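Local structure of mandelate racemase/muconate lactonizing enzyme family protein (Azoarcus sp., 2QDE) at residues D99-K104 / S248-H253; H311-A314 / W318-Q321. The protein belongs to the mandelate racemase/muconate lactonizing enzyme family, with an enolase-type N-terminal domain and a C-terminal barrel that holds a barium ion. One frame throughout, in Å; residues are numbered along the deposited sequence.

Interaction 1. Residues D99-K104 / S248-H253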
ATOM      1  N   ASP A  99     -10.408  25.055  14.801  1.00 17.70           N
ATOM      2  CA  ASP A  99     -11.835  24.862  14.530  1.00 16.93           C
ATOM      3  C   ASP A  99     -12.607  26.191  14.453  1.00 16.17           C
ATOM      4  O   ASP A  99     -12.111  27.157  13.883  1.00 16.75           O
ATOM      5  CB  ASP A  99     -12.463  23.943  15.590  1.00 18.78           C
ATOM      6  CG  ASP A  99     -11.811  22.569  15.638  1.00 20.73           C
ATOM      7  OD1 ASP A  99     -11.589  21.976  14.563  1.00 22.22           O
ATOM      8  OD2 ASP A  99     -11.528  22.073  16.745  1.00 20.80           O
ATOM      9  N   ASN A 100     -13.820  26.234  15.006  1.00 15.77           N
ATOM     10  CA  ASN A 100     -14.638  27.455  14.976  1.00 15.25           C
ATOM     11  C   ASN A 100     -14.943  27.891  13.547  1.00 15.01           C
ATOM     12  O   ASN A 100     -15.040  29.084  13.257  1.00 14.73           O
ATOM     13  CB  ASN A 100     -13.920  28.599  15.702  1.00 15.20           C
ATOM     14  CG  ASN A 100     -13.921  28.423  17.199  1.00 17.98           C
ATOM     15  OD1 ASN A 100     -14.846  28.855  17.889  1.00 18.04           O
ATOM     16  ND2 ASN A 100     -12.888  27.767  17.714  1.00 16.20           N
ATOM     17  N   ASN A 101     -15.107  26.915  12.664  1.00 14.31           N
ATOM     18  CA  ASN A 101     -15.379  27.174  11.256  1.00 14.08           C
ATOM     19  C   ASN A 101     -16.563  28.101  10.989  1.00 14.20           C
ATOM     20  O   ASN A 101     -16.479  28.959  10.113  1.00 14.35           O
ATOM     21  CB  ASN A 101     -15.590  25.850  10.518  1.00 15.75           C
ATOM     22  CG  ASN A 101     -14.367  24.957  10.574  1.00 18.21           C
ATOM     23  OD1 ASN A 101     -13.775  24.765  11.637  1.00 19.13           O
ATOM     24  ND2 ASN A 101     -13.984  24.401   9.432  1.00 18.36           N
ATOM     25  N   GLN A 102     -17.658  27.937  11.729  1.00 13.10           N
ATOM     26  CA  GLN A 102     -18.833  28.781  11.504  1.00 15.08           C
ATOM     27  C   GLN A 102     -18.582  30.242  11.875  1.00 15.74           C
ATOM     28  O   GLN A 102     -19.069  31.152  11.200  1.00 15.62           O
ATOM     29  CB  GLN A 102     -20.033  28.235  12.276  1.00 14.72           C
ATOM     30  CG  GLN A 102     -21.315  29.043  12.109  1.00 14.86           C
ATOM     31  CD  GLN A 102     -22.535  28.300  12.624  1.00 14.50           C
ATOM     32  OE1 GLN A 102     -22.431  27.479  13.527  1.00 14.11           O
ATOM     33  NE2 GLN A 102     -23.701  28.595  12.056  1.00 14.81           N
ATOM     34  N   ALA A 103     -17.822  30.456  12.947  1.00 16.12           N
ATOM     35  CA  ALA A 103     -17.482  31.805  13.395  1.00 16.63           C
ATOM     36  C   ALA A 103     -16.586  32.451  12.338  1.00 17.80           C
ATOM     37  O   ALA A 103     -16.780  33.611  11.969  1.00 17.91           O
ATOM     38  CB  ALA A 103     -16.761  31.745  14.732  1.00 15.88           C
ATOM     39  N   LYS A 104     -15.608  31.689  11.855  1.00 16.05           N
ATOM     40  CA  LYS A 104     -14.691  32.182  10.829  1.00 16.59           C
ATOM     41  C   LYS A 104     -15.468  32.487   9.550  1.00 16.12           C
ATOM     42  O   LYS A 104     -15.240  33.510   8.900  1.00 15.95           O
ATOM     43  CB  LYS A 104     -13.608  31.142  10.522  1.00 16.32           C
ATOM     44  CG  LYS A 104     -12.624  30.875  11.651  1.00 17.34           C
ATOM     45  CD  LYS A 104     -11.728  29.682  11.310  1.00 15.42           C
ATOM     46  CE  LYS A 104     -10.657  29.457  12.362  1.00 14.27           C
ATOM     47  NZ  LYS A 104      -9.926  28.177  12.157  1.00 15.48           N
ATOM     48  N   SER A 248     -17.976  14.132   7.023  1.00 15.18           N
ATOM     49  CA  SER A 248     -16.603  13.669   6.831  1.00 15.58           C
ATOM     50  C   SER A 248     -15.768  14.637   5.998  1.00 16.03           C
ATOM     51  O   SER A 248     -14.550  14.710   6.166  1.00 16.63           O
ATOM     52  CB  SER A 248     -16.581  12.293   6.162  1.00 15.54           C
ATOM     53  OG  SER A 248     -17.125  11.303   7.015  1.00 17.85           O
ATOM     54  N   ALA A 249     -16.426  15.376   5.105  1.00 15.95           N
ATOM     55  CA  ALA A 249     -15.751  16.331   4.226  1.00 15.65           C
ATOM     56  C   ALA A 249     -15.794  17.757   4.760  1.00 17.11           C
ATOM     57  O   ALA A 249     -16.591  18.582   4.300  1.00 16.92           O
ATOM     58  CB  ALA A 249     -16.376  16.289   2.839  1.00 15.65           C
ATOM     59  N   GLN A 250     -14.924  18.054   5.718  1.00 16.88           N
ATOM     60  CA  GLN A 250     -14.888  19.388   6.300  1.00 17.81           C
ATOM     61  C   GLN A 250     -13.621  20.178   5.964  1.00 16.75           C
ATOM     62  O   GLN A 250     -13.691  21.294   5.440  1.00 18.02           O
ATOM     63  CB  GLN A 250     -15.046  19.282   7.818  1.00 17.89           C
ATOM     64  CG  GLN A 250     -14.970  20.605   8.546  1.00 17.97           C
ATOM     65  CD  GLN A 250     -15.048  20.429  10.044  1.00 19.51           C
ATOM     66  OE1 GLN A 250     -16.031  19.898  10.568  1.00 20.18           O
ATOM     67  NE2 GLN A 250     -14.012  20.866  10.745  1.00 19.01           N
ATOM     68  N   GLU A 251     -12.467  19.601   6.267  1.00 16.96           N
ATOM     69  CA  GLU A 251     -11.192  20.264   6.012  1.00 16.50           C
ATOM     70  C   GLU A 251     -10.534  19.764   4.729  1.00 17.36           C
ATOM     71  O   GLU A 251     -10.862  18.683   4.231  1.00 16.35           O
ATOM     72  CB  GLU A 251     -10.231  20.027   7.183  1.00 16.12           C
ATOM     73  CG  GLU A 251     -10.772  20.412   8.564  1.00 18.43           C
ATOM     74  CD  GLU A 251     -11.115  21.891   8.690  1.00 20.32           C
ATOM     75  OE1 GLU A 251     -10.559  22.707   7.927  1.00 21.99           O
ATOM     76  OE2 GLU A 251     -11.931  22.239   9.571  1.00 20.47           O
ATOM     77  N   LEU A 252      -9.601  20.552   4.203  1.00 16.01           N
ATOM     78  CA  LEU A 252      -8.897  20.172   2.989  1.00 16.87           C
ATOM     79  C   LEU A 252      -8.249  18.800   3.163  1.00 17.56           C
ATOM     80  O   LEU A 252      -8.357  17.954   2.283  1.00 16.92           O
ATOM     81  CB  LEU A 252      -7.825  21.206   2.636  1.00 18.03           C
ATOM     82  CG  LEU A 252      -8.300  22.598   2.219  1.00 18.62           C
ATOM     83  CD1 LEU A 252      -7.089  23.420   1.809  1.00 19.60           C
ATOM     84  CD2 LEU A 252      -9.291  22.504   1.063  1.00 19.36           C
ATOM     85  N   HIS A 253      -7.595  18.569   4.299  1.00 17.40           N
ATOM     86  CA  HIS A 253      -6.968  17.272   4.514  1.00 17.99           C
ATOM     87  C   HIS A 253      -7.994  16.138   4.640  1.00 18.96           C
ATOM     88  O   HIS A 253      -7.668  14.980   4.360  1.00 17.33           O
ATOM     89  CB  HIS A 253      -6.015  17.296   5.724  1.00 18.25           C
ATOM     90  CG  HIS A 253      -6.664  17.658   7.022  1.00 19.95           C
ATOM     91  ND1 HIS A 253      -6.931  18.960   7.385  1.00 20.89           N
ATOM     92  CD2 HIS A 253      -7.074  16.886   8.056  1.00 20.12           C
ATOM     93  CE1 HIS A 253      -7.475  18.974   8.590  1.00 20.92           C
ATOM     94  NE2 HIS A 253      -7.572  17.727   9.017  1.00 20.62           N
TER
HETATM   95  O   HOH W   1     -14.222  21.239  13.860  1.00 29.32           O

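Interaction 2. Residues H311-A314 / W318-Q321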
ATOM      1  N   HIS A 311     -24.104  33.383  -4.048  1.00 15.29           N
ATOM      2  CA  HIS A 311     -23.057  33.989  -4.869  1.00 15.85           C
ATOM      3  C   HIS A 311     -22.012  32.949  -5.303  1.00 16.88           C
ATOM      4  O   HIS A 311     -21.593  32.909  -6.469  1.00 15.61           O
ATOM      5  CB  HIS A 311     -22.389  35.123  -4.092  1.00 18.07           C
ATOM      6  CG  HIS A 311     -23.218  36.369  -4.017  1.00 20.12           C
ATOM      7  ND1 HIS A 311     -23.319  37.259  -5.064  1.00 21.82           N
ATOM      8  CD2 HIS A 311     -24.005  36.859  -3.028  1.00 22.38           C
ATOM      9  CE1 HIS A 311     -24.130  38.246  -4.725  1.00 21.92           C
ATOM     10  NE2 HIS A 311     -24.559  38.029  -3.495  1.00 22.01           N
ATOM     11  N   LEU A 312     -21.606  32.106  -4.358  1.00 14.59           N
ATOM     12  CA  LEU A 312     -20.628  31.059  -4.623  1.00 16.74           C
ATOM     13  C   LEU A 312     -21.148  30.004  -5.608  1.00 17.22           C
ATOM     14  O   LEU A 312     -20.418  29.577  -6.504  1.00 16.03           O
ATOM     15  CB  LEU A 312     -20.231  30.372  -3.311  1.00 16.20           C
ATOM     16  CG  LEU A 312     -19.226  29.226  -3.448  1.00 16.57           C
ATOM     17  CD1 LEU A 312     -17.861  29.804  -3.779  1.00 15.94           C
ATOM     18  CD2 LEU A 312     -19.167  28.411  -2.156  1.00 15.98           C
ATOM     19  N   LEU A 313     -22.399  29.576  -5.438  1.00 15.75           N
ATOM     20  CA  LEU A 313     -22.974  28.560  -6.316  1.00 17.88           C
ATOM     21  C   LEU A 313     -23.155  29.033  -7.753  1.00 18.18           C
ATOM     22  O   LEU A 313     -23.187  28.221  -8.679  1.00 18.16           O
ATOM     23  CB  LEU A 313     -24.325  28.069  -5.779  1.00 17.81           C
ATOM     24  CG  LEU A 313     -24.327  27.432  -4.386  1.00 21.16           C
ATOM     25  CD1 LEU A 313     -25.714  26.911  -4.066  1.00 18.43           C
ATOM     26  CD2 LEU A 313     -23.315  26.304  -4.325  1.00 23.26           C
ATOM     27  N   ALA A 314     -23.278  30.343  -7.944  1.00 16.73           N
ATOM     28  CA  ALA A 314     -23.451  30.886  -9.284  1.00 16.35           C
ATOM     29  C   ALA A 314     -22.110  31.224  -9.931  1.00 15.66           C
ATOM     30  O   ALA A 314     -22.009  31.288 -11.156  1.00 17.42           O
ATOM     31  CB  ALA A 314     -24.325  32.128  -9.234  1.00 15.43           C
ATOM     32  N   TRP A 318     -16.789  24.772 -10.807  1.00 15.52           N
ATOM     33  CA  TRP A 318     -16.982  23.382 -10.456  1.00 15.32           C
ATOM     34  C   TRP A 318     -18.356  23.075  -9.883  1.00 14.04           C
ATOM     35  O   TRP A 318     -19.020  22.146 -10.326  1.00 15.13           O
ATOM     36  CB  TRP A 318     -15.925  22.914  -9.458  1.00 14.53           C
ATOM     37  CG  TRP A 318     -16.048  21.444  -9.226  1.00 15.96           C
ATOM     38  CD1 TRP A 318     -16.617  20.818  -8.151  1.00 15.89           C
ATOM     39  CD2 TRP A 318     -15.690  20.415 -10.150  1.00 16.19           C
ATOM     40  NE1 TRP A 318     -16.636  19.456  -8.352  1.00 15.35           N
ATOM     41  CE2 TRP A 318     -16.073  19.182  -9.572  1.00 16.47           C
ATOM     42  CE3 TRP A 318     -15.081  20.414 -11.413  1.00 15.29           C
ATOM     43  CZ2 TRP A 318     -15.867  17.955 -10.220  1.00 15.80           C
ATOM     44  CZ3 TRP A 318     -14.876  19.193 -12.060  1.00 15.72           C
ATOM     45  CH2 TRP A 318     -15.270  17.981 -11.458  1.00 16.12           C
ATOM     46  N   ILE A 319     -18.788  23.852  -8.899  1.00 15.84           N
ATOM     47  CA  ILE A 319     -20.070  23.577  -8.284  1.00 14.93           C
ATOM     48  C   ILE A 319     -21.265  23.982  -9.147  1.00 14.59           C
ATOM     49  O   ILE A 319     -22.379  23.502  -8.931  1.00 12.66           O
ATOM     50  CB  ILE A 319     -20.162  24.232  -6.883  1.00 14.65           C
ATOM     51  CG1 ILE A 319     -21.208  23.496  -6.040  1.00 14.21           C
ATOM     52  CG2 ILE A 319     -20.501  25.705  -7.012  1.00 14.59           C
ATOM     53  CD1 ILE A 319     -21.131  23.800  -4.562  1.00 14.06           C
ATOM     54  N   ALA A 320     -21.026  24.839 -10.138  1.00 14.61           N
ATOM     55  CA  ALA A 320     -22.088  25.289 -11.037  1.00 15.37           C
ATOM     56  C   ALA A 320     -22.608  24.151 -11.923  1.00 16.65           C
ATOM     57  O   ALA A 320     -23.521  24.348 -12.724  1.00 16.34           O
ATOM     58  CB  ALA A 320     -21.585  26.443 -11.913  1.00 12.82           C
ATOM     59  N   GLN A 321     -22.028  22.964 -11.774  1.00 18.08           N
ATOM     60  CA  GLN A 321     -22.425  21.797 -12.569  1.00 17.76           C
ATOM     61  C   GLN A 321     -23.515  20.937 -11.941  1.00 19.24           C
ATOM     62  O   GLN A 321     -24.129  20.118 -12.624  1.00 18.26           O
ATOM     63  CB  GLN A 321     -21.228  20.873 -12.796  1.00 18.05           C
ATOM     64  CG  GLN A 321     -20.050  21.454 -13.533  1.00 18.35           C
ATOM     65  CD  GLN A 321     -18.875  20.498 -13.527  1.00 21.12           C
ATOM     66  OE1 GLN A 321     -18.254  20.257 -12.485  1.00 22.10           O
ATOM     67  NE2 GLN A 321     -18.573  19.929 -14.685  1.00 19.48           N
TER
HETATM   68  O   HOH W   2     -24.083  25.817  -8.279  1.00 18.86           O

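Interaction 1. Residues D99-K104 / S248-H253
The carboxylate oxygen OE2 of E251 is gripped by two amides, one from each segment. N101 ND2 donates to E251 OE2 across the contact at 3.0 Å, and the neighbouring Q250 NE2 does so at 2.8 Å. Both bonds are nearly straight. N101 meets the syn side of E251 OE2, 28° out of the carboxylate plane, whereas Q250 uses its anti side, 20° out of that plane; each donor keeps the oxygen close to its own amide plane. The extended chain of Q250, with CG anti to the backbone N (chi1 178°), carries its amide alongside that of N101, while the bend of E251 at chi2 brings OE2 within reach of both nitrogens. Each nitrogen has a second partner: N101 ND2 also donates to the K273 carbonyl, and Q250 NE2 reaches water 1 at 3.1 Å, which bonds weakly to D99 OD1. The like-charged D99 OD1 stands 5.0 Å from E251 OE2, and two N-H donors would be expected to stabilise the negative charge on OE2. R98 of a second subunit packs on Q250. The network joins the start of helix 101-119 to the loop after strand 243-245, a junction of N-terminal domain and barrel characteristic of the enolase superfamily.

Interaction 2. Residues H311-A314 / W318-Q321
I319 packs on L313 from beside the indole of its chain neighbour W318, the flat group of this corner. The end of the Q321 side chain lies over one indole face, displaced toward the rim; F322 meets W318 edge-to-face, and NE1 at the indole's edge donates to the L292 carbonyl. Across the contact, the L313 and I319 side chains are inclined to each other and meet through their terminal methyls. The separation of L313 CD2 and I319 CD1, 3.3 Å, is shorter than normal van der Waals contact, so the exact placing of one methyl is doubtful. With chi1 at -157°, I319 sends CG1 roughly anti to its backbone N and leaves the CG2 branch facing the helix backbone, 3.8 Å from L313 CA. A320 adds its CB, 4.0 Å from L313 O. The polar link is water 2, which donates to L313 O at 2.6 Å and to I319 O at 2.9 Å, bridging the helix end to the 3-10 turn. L313 and I319 both rest on C296 of strand 294-296, while L312 and W318 pack against helix 277-290, so the corner formed by the end of helix 303-315 and the following 3-10 turn sits against these two elements of the barrel.

From the N terminus, the chain builds three strands of the antiparallel sheet and helices 62-78 and 86-96 before reaching 99-104. It then follows helix 101-119 and runs through the barrel strands from 135-140 to 243-245, and interaction 1 closes this loop of 143 residues. Further on, past strands 266-269 and 294-296, interaction 2 closes a turn of three residues at the end of helix 303-315. The two contacts follow in series, neither nesting nor crossing. The centres of interactions 1 and 2 lie about 19 Å apart, and their nearest atoms about 11 Å. Interaction 1 ties the two domains together through polar groups, whereas interaction 2 is a local, largely apolar fold-back within the barrel domain.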